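Local coordinates for putative nitrite reductase NADPH (Small subunit) oxidoreductase protein (Vibrio parahaemolyticus RIMD 2210633, PDB 3C0D) that probably serves as the small, Rieske-like subunit of an NAD(P)H-dependent nitrite reductase in nitrate assimilation, at residues Phe33-Ser38 with Gly65-Ala70. Sequence-based numbering, arbitrary orientation.
Sequences FYIPDS and GEMCVA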
loop_
_atom_site.group_PDB
_atom_site.type_symbol
_atom_site.label_atom_id
_atom_site.label_comp_id
_atom_site.label_asym_id
_atom_site.label_seq_id
_atom_site.Cartn_x
_atom_site.Cartn_y
_atom_site.Cartn_z
ATOM N N PHE A 33 0.569 -2.383 -3.656
ATOM C CA PHE A 33 1.817 -3.123 -3.735
ATOM C C PHE A 33 1.508 -4.609 -3.809
ATOM O O PHE A 33 1.072 -5.214 -2.824
ATOM C CB PHE A 33 2.678 -2.848 -2.502
ATOM C CG PHE A 33 3.389 -1.529 -2.534
ATOM C CD1 PHE A 33 4.534 -1.358 -3.317
ATOM C CD2 PHE A 33 2.966 -0.473 -1.717
ATOM C CE1 PHE A 33 5.265 -0.146 -3.284
ATOM C CE2 PHE A 33 3.683 0.749 -1.670
ATOM C CZ PHE A 33 4.833 0.903 -2.455
ATOM N N TYR A 34 1.741 -5.196 -4.977
ATOM C CA TYR A 34 1.487 -6.619 -5.176
ATOM C C TYR A 34 2.693 -7.470 -4.771
ATOM O O TYR A 34 3.754 -7.370 -5.377
ATOM C CB TYR A 34 1.123 -6.870 -6.645
ATOM C CG TYR A 34 1.138 -8.319 -7.065
ATOM C CD1 TYR A 34 0.515 -9.297 -6.293
ATOM C CD2 TYR A 34 1.733 -8.706 -8.264
ATOM C CE1 TYR A 34 0.480 -10.640 -6.707
ATOM C CE2 TYR A 34 1.697 -10.045 -8.693
ATOM C CZ TYR A 34 1.063 -11.006 -7.910
ATOM O OH TYR A 34 0.966 -12.312 -8.347
ATOM N N ILE A 35 2.522 -8.293 -3.740
ATOM C CA ILE A 35 3.590 -9.177 -3.272
ATOM C C ILE A 35 3.181 -10.601 -3.636
ATOM O O ILE A 35 2.279 -11.159 -3.011
ATOM C CB ILE A 35 3.764 -9.126 -1.732
ATOM C CG1 ILE A 35 3.817 -7.675 -1.246
ATOM C CG2 ILE A 35 5.036 -9.830 -1.338
ATOM C CD1 ILE A 35 4.982 -6.878 -1.826
ATOM N N PRO A 36 3.841 -11.212 -4.644
ATOM C CA PRO A 36 3.528 -12.581 -5.087
ATOM C C PRO A 36 3.155 -13.578 -3.980
ATOM O O PRO A 36 2.076 -14.180 -4.017
ATOM C CB PRO A 36 4.788 -12.998 -5.833
ATOM C CG PRO A 36 5.233 -11.712 -6.451
ATOM C CD PRO A 36 5.052 -10.711 -5.326
ATOM N N ASP A 37 4.025 -13.737 -2.990
ATOM C CA ASP A 37 3.750 -14.686 -1.911
ATOM C C ASP A 37 2.608 -14.264 -0.960
ATOM O O ASP A 37 1.929 -15.118 -0.384
ATOM C CB ASP A 37 5.025 -14.936 -1.082
ATOM C CG ASP A 37 6.314 -14.646 -1.858
ATOM O OD1 ASP A 37 6.566 -13.455 -2.185
ATOM O OD2 ASP A 37 7.073 -15.604 -2.138
ATOM N N SER A 38 2.392 -12.954 -0.823
ATOM C CA SER A 38 1.394 -12.399 0.097
ATOM C C SER A 38 0.048 -11.906 -0.434
ATOM O O SER A 38 -0.957 -11.989 0.258
ATOM C CB SER A 38 2.020 -11.244 0.882
ATOM O OG SER A 38 3.120 -11.669 1.654
ATOM N N GLY A 65 11.835 -10.018 8.340
ATOM C CA GLY A 65 10.690 -10.742 7.812
ATOM C C GLY A 65 9.664 -9.863 7.115
ATOM O O GLY A 65 9.872 -9.431 5.975
ATOM N N GLU A 66 8.547 -9.613 7.799
ATOM C CA GLU A 66 7.466 -8.780 7.264
ATOM C C GLU A 66 8.039 -7.575 6.510
ATOM O O GLU A 66 8.775 -6.773 7.084
ATOM C CB GLU A 66 6.552 -8.324 8.413
ATOM C CG GLU A 66 7.285 -7.775 9.633
ATOM C CD GLU A 66 7.544 -6.284 9.541
ATOM O OE1 GLU A 66 6.560 -5.508 9.514
ATOM O OE2 GLU A 66 8.731 -5.888 9.508
HETATM N N MSE A 67 7.706 -7.445 5.227
HETATM C CA MSE A 67 8.267 -6.347 4.469
HETATM C C MSE A 67 7.553 -5.024 4.441
HETATM O O MSE A 67 6.337 -4.936 4.555
HETATM C CB MSE A 67 8.594 -6.774 3.045
HETATM C CG MSE A 67 7.511 -7.421 2.262
HETATM SE SE MSE A 67 8.467 -8.192 0.781
HETATM C CE MSE A 67 8.524 -10.033 1.394
ATOM N N CYS A 68 8.375 -3.997 4.264
ATOM C CA CYS A 68 7.940 -2.621 4.249
ATOM C C CYS A 68 8.446 -1.870 3.020
ATOM O O CYS A 68 9.259 -2.389 2.238
ATOM C CB CYS A 68 8.468 -1.935 5.510
ATOM S SG CYS A 68 8.880 -3.109 6.834
ATOM N N VAL A 69 7.954 -0.643 2.864
ATOM C CA VAL A 69 8.358 0.220 1.763
ATOM C C VAL A 69 9.090 1.457 2.304
ATOM O O VAL A 69 8.610 2.144 3.210
ATOM C CB VAL A 69 7.141 0.665 0.927
ATOM C CG1 VAL A 69 6.083 1.257 1.823
ATOM C CG2 VAL A 69 7.582 1.675 -0.110
ATOM N N ALA A 70 10.263 1.719 1.741
ATOM C CA ALA A 70 11.076 2.865 2.129
ATOM C C ALA A 70 10.658 4.134 1.363
ATOM O O ALA A 70 10.635 4.149 0.124
ATOM C CB ALA A 70 12.557 2.562 1.867
#
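Phe33 and Ile35, on the end of strand 28-35, meet Val69 and Met67 where the two antiparallel sheets of this Rieske-like domain pack against each other. The strands belong to different sheets: 28-35 pairs with 39-47 in the larger one, while 67-70 is the middle strand of the three-stranded one, between 59-62 and 77-79. Their backbones stay well apart, with the CA atoms of Phe33 and Val69 9.2 Å from each other, and only side chains bridge the distance. Phe33 does the reaching. Its CG stands anti to the carbonyl carbon (chi1 -78°), and the far end of the ring is what arrives at the other strand, CZ coming to 3.7 Å from Val69 CG2. That methyl lies anti to the backbone N of Val69 and approaches the ring obliquely, the two side chains crossing at about a right angle. Two residues on from Phe33 and two back from Val69, the contact is looser: CG2 of Ile35 rests 4.4 Å from the selenium of Met67, a selenomethionine. Leu80 touches both Phe33 and Val69, and Val43 also packs on Phe33. With no hydrogen bond or charge pair between the segments, the two sheets are joined here through apolar packing, closest at the buried Phe33-Val69 pair and slacker toward the partly exposed Met67.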